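PDB 1I4U: crustacyanin, which binds the carotenoid astaxanthin and so gives the lobster carapace its blue colour, as one of the lipocalin subunits that assemble into crustacyanin. Local coordinates for residues Tyr36-Thr41 against Ala140-Gln145; Asn29-Val34 against Phe134-Ser139; Cys51-Tyr56 against Glu66-Ala71. One frame throughout, in Å; residues are numbered along the deposited sequence.

Interaction 1 (Tyr36-Thr41 against Ala140-Gln145)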
loop_
_atom_site.group_PDB
_atom_site.type_symbol
_atom_site.label_atom_id
_atom_site.label_comp_id
_atom_site.label_asym_id
_atom_site.label_seq_id
_atom_site.Cartn_x
_atom_site.Cartn_y
_atom_site.Cartn_z
ATOM N N TYR A 36 4.210 -9.636 -20.107
ATOM C CA TYR A 36 3.757 -8.367 -20.641
ATOM C C TYR A 36 2.375 -8.062 -20.092
ATOM O O TYR A 36 1.529 -8.934 -19.952
ATOM C CB TYR A 36 3.674 -8.451 -22.176
ATOM C CG TYR A 36 5.010 -8.775 -22.813
ATOM C CD1 TYR A 36 5.412 -10.078 -23.002
ATOM C CD2 TYR A 36 5.898 -7.763 -23.206
ATOM C CE1 TYR A 36 6.636 -10.385 -23.577
ATOM C CE2 TYR A 36 7.122 -8.067 -23.760
ATOM C CZ TYR A 36 7.499 -9.391 -23.946
ATOM O OH TYR A 36 8.700 -9.691 -24.503
ATOM N N GLN A 37 2.109 -6.799 -19.773
ATOM C CA GLN A 37 0.778 -6.420 -19.296
ATOM C C GLN A 37 -0.117 -6.223 -20.495
ATOM O O GLN A 37 0.040 -5.234 -21.218
ATOM C CB GLN A 37 0.870 -5.132 -18.489
ATOM C CG GLN A 37 -0.495 -4.670 -17.920
ATOM C CD GLN A 37 -0.262 -3.343 -17.244
ATOM O OE1 GLN A 37 0.162 -3.167 -16.099
ATOM N NE2 GLN A 37 -0.399 -2.203 -17.832
ATOM N N PHE A 38 -1.064 -7.146 -20.691
ATOM C CA PHE A 38 -1.965 -7.079 -21.831
ATOM C C PHE A 38 -3.053 -6.031 -21.640
ATOM O O PHE A 38 -3.394 -5.329 -22.586
ATOM C CB PHE A 38 -2.579 -8.454 -22.062
ATOM C CG PHE A 38 -3.579 -8.515 -23.183
ATOM C CD1 PHE A 38 -3.159 -8.486 -24.505
ATOM C CD2 PHE A 38 -4.924 -8.550 -22.888
ATOM C CE1 PHE A 38 -4.073 -8.495 -25.531
ATOM C CE2 PHE A 38 -5.837 -8.603 -23.911
ATOM C CZ PHE A 38 -5.430 -8.566 -25.242
ATOM N N ALA A 39 -3.611 -5.987 -20.429
ATOM C CA ALA A 39 -4.715 -5.060 -20.134
ATOM C C ALA A 39 -4.793 -4.897 -18.611
ATOM O O ALA A 39 -4.322 -5.763 -17.865
ATOM C CB ALA A 39 -6.074 -5.510 -20.647
ATOM N N LEU A 40 -5.392 -3.807 -18.175
ATOM C CA LEU A 40 -5.592 -3.545 -16.750
ATOM C C LEU A 40 -6.805 -2.635 -16.565
ATOM O O LEU A 40 -7.155 -1.885 -17.471
ATOM C CB LEU A 40 -4.350 -2.954 -16.072
ATOM C CG LEU A 40 -4.112 -1.476 -16.195
ATOM C CD1 LEU A 40 -2.935 -1.081 -15.296
ATOM C CD2 LEU A 40 -3.829 -1.048 -17.628
ATOM N N THR A 41 -7.410 -2.741 -15.362
ATOM C CA THR A 41 -8.454 -1.806 -14.989
ATOM C C THR A 41 -7.808 -0.551 -14.406
ATOM O O THR A 41 -6.682 -0.606 -13.918
ATOM C CB THR A 41 -9.464 -2.441 -13.993
ATOM O OG1 THR A 41 -8.813 -2.803 -12.763
ATOM C CG2 THR A 41 -10.083 -3.709 -14.555
ATOM N N ALA A 140 3.563 -10.270 -26.588
ATOM C CA ALA A 140 2.989 -8.949 -26.732
ATOM C C ALA A 140 1.498 -9.017 -26.985
ATOM O O ALA A 140 0.772 -8.125 -26.564
ATOM C CB ALA A 140 3.663 -8.161 -27.839
ATOM N N ASN A 141 1.067 -10.075 -27.666
ATOM C CA ASN A 141 -0.329 -10.328 -27.963
ATOM C C ASN A 141 -0.883 -11.384 -27.037
ATOM O O ASN A 141 -0.114 -12.130 -26.406
ATOM C CB ASN A 141 -0.442 -10.773 -29.431
ATOM C CG ASN A 141 0.020 -9.697 -30.408
ATOM O OD1 ASN A 141 -0.626 -8.660 -30.475
ATOM N ND2 ASN A 141 1.079 -9.932 -31.155
ATOM N N LEU A 142 -2.199 -11.500 -26.933
ATOM C CA LEU A 142 -2.809 -12.602 -26.215
ATOM C C LEU A 142 -4.087 -13.001 -26.935
ATOM O O LEU A 142 -4.955 -12.146 -27.115
ATOM C CB LEU A 142 -3.118 -12.211 -24.770
ATOM C CG LEU A 142 -3.604 -13.364 -23.883
ATOM C CD1 LEU A 142 -2.550 -14.415 -23.770
ATOM C CD2 LEU A 142 -3.990 -12.797 -22.513
ATOM N N ALA A 143 -4.105 -14.271 -27.339
ATOM C CA ALA A 143 -5.260 -14.844 -28.007
ATOM C C ALA A 143 -6.543 -14.765 -27.192
ATOM O O ALA A 143 -6.529 -14.818 -25.980
ATOM C CB ALA A 143 -4.963 -16.287 -28.389
ATOM N N ASP A 144 -7.669 -14.603 -27.875
ATOM C CA ASP A 144 -8.961 -14.420 -27.241
ATOM C C ASP A 144 -9.228 -15.620 -26.359
ATOM O O ASP A 144 -9.844 -15.402 -25.341
ATOM C CB ASP A 144 -10.026 -14.215 -28.322
ATOM C CG ASP A 144 -10.026 -12.904 -29.058
ATOM O OD1 ASP A 144 -9.131 -12.030 -28.986
ATOM O OD2 ASP A 144 -11.016 -12.663 -29.814
ATOM N N GLN A 145 -8.753 -16.833 -26.676
ATOM C CA GLN A 145 -9.157 -17.926 -25.787
ATOM C C GLN A 145 -8.639 -17.716 -24.368
ATOM O O GLN A 145 -9.295 -18.110 -23.418
ATOM C CB GLN A 145 -8.718 -19.332 -26.170
ATOM C CG GLN A 145 -7.223 -19.530 -26.317
ATOM C CD GLN A 145 -6.821 -20.899 -26.841
ATOM O OE1 GLN A 145 -7.324 -21.883 -26.305
ATOM N NE2 GLN A 145 -5.944 -20.853 -27.839
#

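Interaction 2 (Asn29-Val34 against Phe134-Ser139)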
loop_
_atom_site.group_PDB
_atom_site.type_symbol
_atom_site.label_atom_id
_atom_site.label_comp_id
_atom_site.label_asym_id
_atom_site.label_seq_id
_atom_site.Cartn_x
_atom_site.Cartn_y
_atom_site.Cartn_z
ATOM N N ASN A 29 9.026 -21.113 -9.893
ATOM C CA ASN A 29 10.025 -20.965 -10.955
ATOM C C ASN A 29 9.324 -20.859 -12.277
ATOM O O ASN A 29 9.761 -20.183 -13.206
ATOM C CB ASN A 29 10.940 -22.168 -10.874
ATOM C CG ASN A 29 12.101 -21.982 -9.906
ATOM O OD1 ASN A 29 12.992 -21.167 -10.159
ATOM N ND2 ASN A 29 12.124 -22.738 -8.799
ATOM N N SER A 30 8.186 -21.549 -12.419
ATOM C CA SER A 30 7.466 -21.460 -13.684
ATOM C C SER A 30 6.779 -20.116 -13.884
ATOM O O SER A 30 6.372 -19.832 -15.017
ATOM C CB SER A 30 6.446 -22.598 -13.781
ATOM O OG SER A 30 7.100 -23.867 -13.894
ATOM N N TYR A 31 6.601 -19.352 -12.836
ATOM C CA TYR A 31 6.020 -18.015 -12.920
ATOM C C TYR A 31 7.050 -16.933 -13.227
ATOM O O TYR A 31 6.717 -15.804 -13.571
ATOM C CB TYR A 31 5.268 -17.688 -11.612
ATOM C CG TYR A 31 4.348 -16.499 -11.734
ATOM C CD1 TYR A 31 3.141 -16.518 -12.426
ATOM C CD2 TYR A 31 4.724 -15.307 -11.105
ATOM C CE1 TYR A 31 2.332 -15.416 -12.509
ATOM C CE2 TYR A 31 3.881 -14.207 -11.204
ATOM C CZ TYR A 31 2.698 -14.250 -11.896
ATOM O OH TYR A 31 1.909 -13.120 -11.977
ATOM N N ALA A 32 8.315 -17.312 -13.098
ATOM C CA ALA A 32 9.406 -16.347 -13.363
ATOM C C ALA A 32 9.521 -16.097 -14.873
ATOM O O ALA A 32 8.822 -16.673 -15.687
ATOM C CB ALA A 32 10.686 -16.814 -12.760
ATOM N N GLY A 33 10.401 -15.177 -15.224
ATOM C CA GLY A 33 10.623 -14.802 -16.600
ATOM C C GLY A 33 9.840 -13.519 -16.911
ATOM O O GLY A 33 9.492 -12.701 -16.034
ATOM N N VAL A 34 9.562 -13.358 -18.198
ATOM C CA VAL A 34 9.005 -12.104 -18.714
ATOM C C VAL A 34 7.518 -12.229 -18.928
ATOM O O VAL A 34 7.053 -13.168 -19.579
ATOM C CB VAL A 34 9.737 -11.710 -20.012
ATOM C CG1 VAL A 34 9.117 -10.441 -20.605
ATOM C CG2 VAL A 34 11.216 -11.512 -19.724
ATOM N N PHE A 134 -5.514 -7.167 -13.654
ATOM C CA PHE A 134 -4.513 -7.218 -14.721
ATOM C C PHE A 134 -4.624 -8.524 -15.473
ATOM O O PHE A 134 -4.847 -9.544 -14.872
ATOM C CB PHE A 134 -3.098 -7.116 -14.182
ATOM C CG PHE A 134 -2.826 -6.012 -13.177
ATOM C CD1 PHE A 134 -3.198 -6.170 -11.858
ATOM C CD2 PHE A 134 -2.225 -4.821 -13.563
ATOM C CE1 PHE A 134 -2.966 -5.159 -10.954
ATOM C CE2 PHE A 134 -1.974 -3.821 -12.632
ATOM C CZ PHE A 134 -2.364 -3.993 -11.335
ATOM N N ILE A 135 -4.389 -8.452 -16.782
ATOM C CA ILE A 135 -4.212 -9.616 -17.629
ATOM C C ILE A 135 -2.775 -9.559 -18.113
ATOM O O ILE A 135 -2.394 -8.553 -18.748
ATOM C CB ILE A 135 -5.222 -9.678 -18.785
ATOM C CG1 ILE A 135 -6.659 -9.761 -18.250
ATOM C CG2 ILE A 135 -4.991 -10.829 -19.746
ATOM C CD1 ILE A 135 -7.733 -9.530 -19.318
ATOM N N PHE A 136 -2.009 -10.580 -17.794
ATOM C CA PHE A 136 -0.633 -10.732 -18.254
ATOM C C PHE A 136 -0.518 -11.830 -19.343
ATOM O O PHE A 136 -1.282 -12.800 -19.311
ATOM C CB PHE A 136 0.248 -11.157 -17.103
ATOM C CG PHE A 136 0.773 -10.159 -16.111
ATOM C CD1 PHE A 136 0.283 -8.857 -16.016
ATOM C CD2 PHE A 136 1.812 -10.534 -15.233
ATOM C CE1 PHE A 136 0.821 -7.930 -15.141
ATOM C CE2 PHE A 136 2.380 -9.604 -14.352
ATOM C CZ PHE A 136 1.863 -8.326 -14.310
ATOM N N SER A 137 0.403 -11.614 -20.257
ATOM C CA SER A 137 0.686 -12.527 -21.349
ATOM C C SER A 137 2.173 -12.831 -21.413
ATOM O O SER A 137 2.996 -11.994 -21.093
ATOM C CB SER A 137 0.220 -11.926 -22.661
ATOM O OG SER A 137 0.493 -12.818 -23.750
ATOM N N ARG A 138 2.505 -14.029 -21.902
ATOM C CA ARG A 138 3.914 -14.297 -22.193
ATOM C C ARG A 138 4.407 -13.680 -23.492
ATOM O O ARG A 138 5.628 -13.745 -23.755
ATOM C CB ARG A 138 4.173 -15.805 -22.173
ATOM C CG ARG A 138 4.092 -16.462 -20.818
ATOM C CD ARG A 138 5.073 -15.888 -19.822
ATOM N NE ARG A 138 5.209 -16.774 -18.672
ATOM C CZ ARG A 138 6.148 -16.617 -17.741
ATOM N NH1 ARG A 138 7.025 -15.641 -17.795
ATOM N NH2 ARG A 138 6.206 -17.479 -16.732
ATOM N N SER A 139 3.549 -13.075 -24.251
ATOM C CA SER A 139 3.867 -12.396 -25.499
ATOM C C SER A 139 3.210 -11.045 -25.566
ATOM O O SER A 139 2.370 -10.652 -24.743
ATOM C CB SER A 139 3.451 -13.305 -26.657
ATOM O OG SER A 139 2.206 -13.870 -26.517
HETATM O O HOH W 1 7.691 -14.109 -22.114
#

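Interaction 3 (Cys51-Tyr56 against Glu66-Ala71). Unlike the reference sequence in segment 66-71: Glu66 (reference Lys).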
loop_
_atom_site.group_PDB
_atom_site.type_symbol
_atom_site.label_atom_id
_atom_site.label_comp_id
_atom_site.label_asym_id
_atom_site.label_seq_id
_atom_site.Cartn_x
_atom_site.Cartn_y
_atom_site.Cartn_z
ATOM N N CYS A 51 3.929 -0.432 -23.219
ATOM C CA CYS A 51 5.004 -1.399 -23.462
ATOM C C CYS A 51 5.431 -2.085 -22.183
ATOM O O CYS A 51 6.577 -2.488 -22.037
ATOM C CB CYS A 51 6.209 -0.723 -24.150
ATOM S SG CYS A 51 5.765 0.048 -25.725
ATOM N N VAL A 52 4.493 -2.231 -21.256
ATOM C CA VAL A 52 4.775 -2.693 -19.894
ATOM C C VAL A 52 5.269 -4.126 -19.904
ATOM O O VAL A 52 4.531 -5.040 -20.314
ATOM C CB VAL A 52 3.524 -2.561 -19.033
ATOM C CG1 VAL A 52 3.812 -3.071 -17.638
ATOM C CG2 VAL A 52 2.998 -1.113 -19.010
ATOM N N ARG A 53 6.505 -4.303 -19.474
ATOM C CA ARG A 53 7.251 -5.535 -19.540
ATOM C C ARG A 53 7.795 -5.817 -18.134
ATOM O O ARG A 53 8.569 -5.034 -17.622
ATOM C CB ARG A 53 8.395 -5.410 -20.521
ATOM C CG ARG A 53 9.271 -6.606 -20.724
ATOM C CD ARG A 53 10.488 -6.276 -21.587
ATOM N NE ARG A 53 11.325 -7.398 -21.952
ATOM C CZ ARG A 53 12.270 -7.952 -21.216
ATOM N NH1 ARG A 53 12.507 -7.466 -19.996
ATOM N NH2 ARG A 53 12.961 -8.978 -21.703
ATOM N N ASN A 54 7.363 -6.918 -17.554
ATOM C CA ASN A 54 7.704 -7.257 -16.162
ATOM C C ASN A 54 8.571 -8.515 -16.179
ATOM O O ASN A 54 8.134 -9.575 -16.549
ATOM C CB ASN A 54 6.461 -7.458 -15.328
ATOM C CG ASN A 54 5.489 -6.311 -15.370
ATOM O OD1 ASN A 54 5.896 -5.209 -15.032
ATOM N ND2 ASN A 54 4.249 -6.544 -15.828
ATOM N N GLU A 55 9.833 -8.316 -15.784
ATOM C CA GLU A 55 10.824 -9.392 -15.778
ATOM C C GLU A 55 10.994 -9.849 -14.323
ATOM O O GLU A 55 11.383 -9.061 -13.476
ATOM C CB GLU A 55 12.139 -8.924 -16.407
ATOM C CG GLU A 55 13.136 -10.041 -16.536
ATOM C CD GLU A 55 14.360 -9.590 -17.309
ATOM O OE1 GLU A 55 14.379 -8.563 -18.001
ATOM O OE2 GLU A 55 15.346 -10.304 -17.137
ATOM N N TYR A 56 10.669 -11.099 -14.072
ATOM C CA TYR A 56 10.703 -11.676 -12.753
ATOM C C TYR A 56 11.844 -12.696 -12.594
ATOM O O TYR A 56 12.004 -13.600 -13.432
ATOM C CB TYR A 56 9.407 -12.433 -12.493
ATOM C CG TYR A 56 8.179 -11.569 -12.328
ATOM C CD1 TYR A 56 8.065 -10.210 -12.544
ATOM C CD2 TYR A 56 7.032 -12.145 -11.865
ATOM C CE1 TYR A 56 6.970 -9.438 -12.382
ATOM C CE2 TYR A 56 5.928 -11.344 -11.709
ATOM C CZ TYR A 56 5.836 -10.042 -11.958
ATOM O OH TYR A 56 4.669 -9.362 -11.717
ATOM N N GLU A 66 11.983 -6.396 -12.515
ATOM C CA GLU A 66 12.310 -5.200 -13.264
ATOM C C GLU A 66 11.117 -4.958 -14.200
ATOM O O GLU A 66 10.836 -5.754 -15.086
ATOM C CB GLU A 66 13.623 -5.335 -14.049
ATOM C CG GLU A 66 14.820 -5.548 -13.137
ATOM C CD GLU A 66 16.118 -5.652 -13.868
ATOM O OE1 GLU A 66 16.993 -4.881 -13.482
ATOM O OE2 GLU A 66 16.075 -6.513 -14.734
ATOM N N SER A 67 10.400 -3.856 -13.965
ATOM C CA SER A 67 9.272 -3.463 -14.754
ATOM C C SER A 67 9.677 -2.267 -15.611
ATOM O O SER A 67 10.196 -1.284 -15.098
ATOM C CB SER A 67 8.072 -3.088 -13.887
ATOM O OG SER A 67 7.540 -4.213 -13.229
ATOM N N THR A 68 9.475 -2.365 -16.931
ATOM C CA THR A 68 9.945 -1.341 -17.837
ATOM C C THR A 68 8.840 -1.021 -18.843
ATOM O O THR A 68 7.892 -1.765 -19.073
ATOM C CB THR A 68 11.224 -1.783 -18.599
ATOM O OG1 THR A 68 10.892 -2.922 -19.399
ATOM C CG2 THR A 68 12.360 -2.066 -17.635
ATOM N N GLY A 69 9.023 0.123 -19.497
ATOM C CA GLY A 69 8.112 0.542 -20.573
ATOM C C GLY A 69 8.237 2.062 -20.733
ATOM O O GLY A 69 9.291 2.620 -20.394
ATOM N N ILE A 70 7.193 2.667 -21.257
ATOM C CA ILE A 70 7.151 4.101 -21.521
ATOM C C ILE A 70 6.243 4.742 -20.472
ATOM O O ILE A 70 5.084 4.332 -20.350
ATOM C CB ILE A 70 6.631 4.420 -22.940
ATOM C CG1 ILE A 70 7.256 3.549 -24.020
ATOM C CG2 ILE A 70 6.818 5.898 -23.233
ATOM C CD1 ILE A 70 8.744 3.703 -24.002
ATOM N N ALA A 71 6.761 5.728 -19.768
ATOM C CA ALA A 71 6.058 6.467 -18.717
ATOM C C ALA A 71 5.052 7.406 -19.362
ATOM O O ALA A 71 5.080 7.598 -20.596
ATOM C CB ALA A 71 7.085 7.251 -17.937
HETATM O O HOH W 2 11.457 -5.365 -18.223
#

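Interaction 1 (Tyr36-Thr41 against Ala140-Gln145)
Phe38 meets Leu142 through the face of its ring, on the outside of the lipocalin barrel where the chain leaves the last long barrel strand, 128-137, for helix 144-156. Leu142 CB stands over the ring 4.0 Å from the centroid of Phe38 and 20° off its normal, a CH-pi contact offset toward the rim, with Phe38 CD1 the nearest ring atom at 3.7 Å. The backbone of the loop follows the same ring: Leu142 N comes to 3.8 Å from Phe38 CE1, while Ala140 O lies near the ring plane, at the edge. With CG anti to the backbone N (chi1 178°), the Phe38 side chain projects from strand 33-41 to the loop. Two residues before, Tyr36 also turns its side chain to this loop.

Val147 of helix 144-156 touches both Phe38 and Leu142, and Lys166 of strand 164-166 packs on Phe38, whereas Leu142 rests on Ile135 and Ser137. With an alanine at Phe38, Leu142 CB would probably lose the ring face beneath it, and a gap would open toward Val147. The strand itself is shaped by a classic beta bulge, in which Phe38 and Ala39 both face Ile135 of strand 128-137. Ala143, the last residue of the loop, takes the N-cap position of helix 144-156. Asn141 O is hydrogen-bonded to Ser137 OG, at the end of strand 128-137, and to Ser139 OG in the turn that follows. At the other end of the contact, Ala140 N sits over one face of the Tyr36 ring, 4.0 Å from Tyr36 CD1.

Interaction 2 (Asn29-Val34 against Phe134-Ser139)
Arg138 reaches across to the backbone of residues 32-34 and makes every hydrogen bond between the two segments. Its NH1 and NH2 grip one acceptor end-on: Ala32 O lies 3.0 Å from Arg138 NH1 and 2.9 Å from Arg138 NH2, close to the guanidinium plane. Both nitrogens approach this oxygen from the same face of its carbonyl plane, and both bonds are bent, with N-H...O angles near 142°. NH1 makes a second, straighter bond of 160° to Val34 O, at 3.0 Å, although here the nitrogen stands well above the carbonyl plane. The bend at chi2 (-59°) helps turn the arginine chain back to these carbonyls. Ser30 O is also only 2.9 Å from Arg138 NH2.

This carbonyl-lined site lies where the short helix 28-31 runs into the first long strand of the lipocalin barrel. A basic residue after the last barrel strand, set against Trp35 at the start of the first, is consistent with the classic lipocalin arginine-tryptophan pair: Arg138 makes a cation-pi contact with Trp35, and its NE is hydrogen-bonded to Tyr112 O. The guanidinium is thus held at several points of its rim, which probably fixes its rotation.

Gly33 passes close beside the guanidinium. Its backbone angles suit glycine, and a side chain there would be crowded by both Arg138 NH1 and the preceding carbonyl.

Water also links the segments, donating to Val34 O at 2.8 Å and to Arg138 O at 2.7 Å.

The aromatic contact is looser. The side chains of Tyr31 and Phe136 run at about a right angle to each other, and Tyr31 OH comes obliquely to 4.2 Å from Phe136 CD2.

Interaction 3 (Cys51-Tyr56 against Glu66-Ala71)
Ser67 OG donates a short hydrogen bond, 2.6 Å, to Asn54 OD1 across a non-hydrogen-bonded pair of the antiparallel hairpin formed by strands 52-58 and 63-68 of the lipocalin barrel. The hydroxyl stands tilted from the amide carbonyl plane and is also hydrogen-bonded to Tyr97 OH. The flanking pairs are hydrogen-bonded: Arg53 and Thr68 exchange two backbone bonds, as do Glu55 and Glu66, where Glu55 N to Glu66 O, 2.8 Å, is nearly straight at 171°.

On the sheet face opposite Asn54 and Ser67, Arg53 extends its chain with CG anti to the backbone N (chi1 -179°), bringing NH1 2.9 Å from Glu55 OE1 in a salt bridge within the strand. This pairing probably offsets the like charge of Glu66, whose OE2 is 4.2 Å from Glu55 OE1. A water accepts from Arg53 NH1, donates to Arg53 O and is hydrogen-bonded to Thr68 OG1, which also bonds Gln178 NE2.

The chain turns corners at Cys51 and Gly69, and a side chain at Gly69 would press on Cys51 O. At these corners Cys51 SG, bound in the disulfide to Cys173, packs 4.2 Å from Ile70 CG1.

In the fold
Strand 33-41 lies between its two sheet neighbours, 52-58 and 128-137, and relates all three contacts. Interactions 1 and 2 both use strand 33-41, but at successive parts of its length: interaction 1 is an apolar contact on the barrel's outer surface, whereas partly buried interaction 2 depends on an arginine bonded to carbonyls. Interaction 3 is buried and shares neither segment with the others; its regular backbone ladder contrasts with their side-chain-led chemistry. Backbone bonds nevertheless connect them, with Phe38 N 2.7 Å from Ile135 O, and Gly33 O 2.8 Å from Tyr56 N. Phe136 of interaction 2 also packs on Asn54 of interaction 3, beside a bound methylpentanediol, probably from the crystallisation liquor.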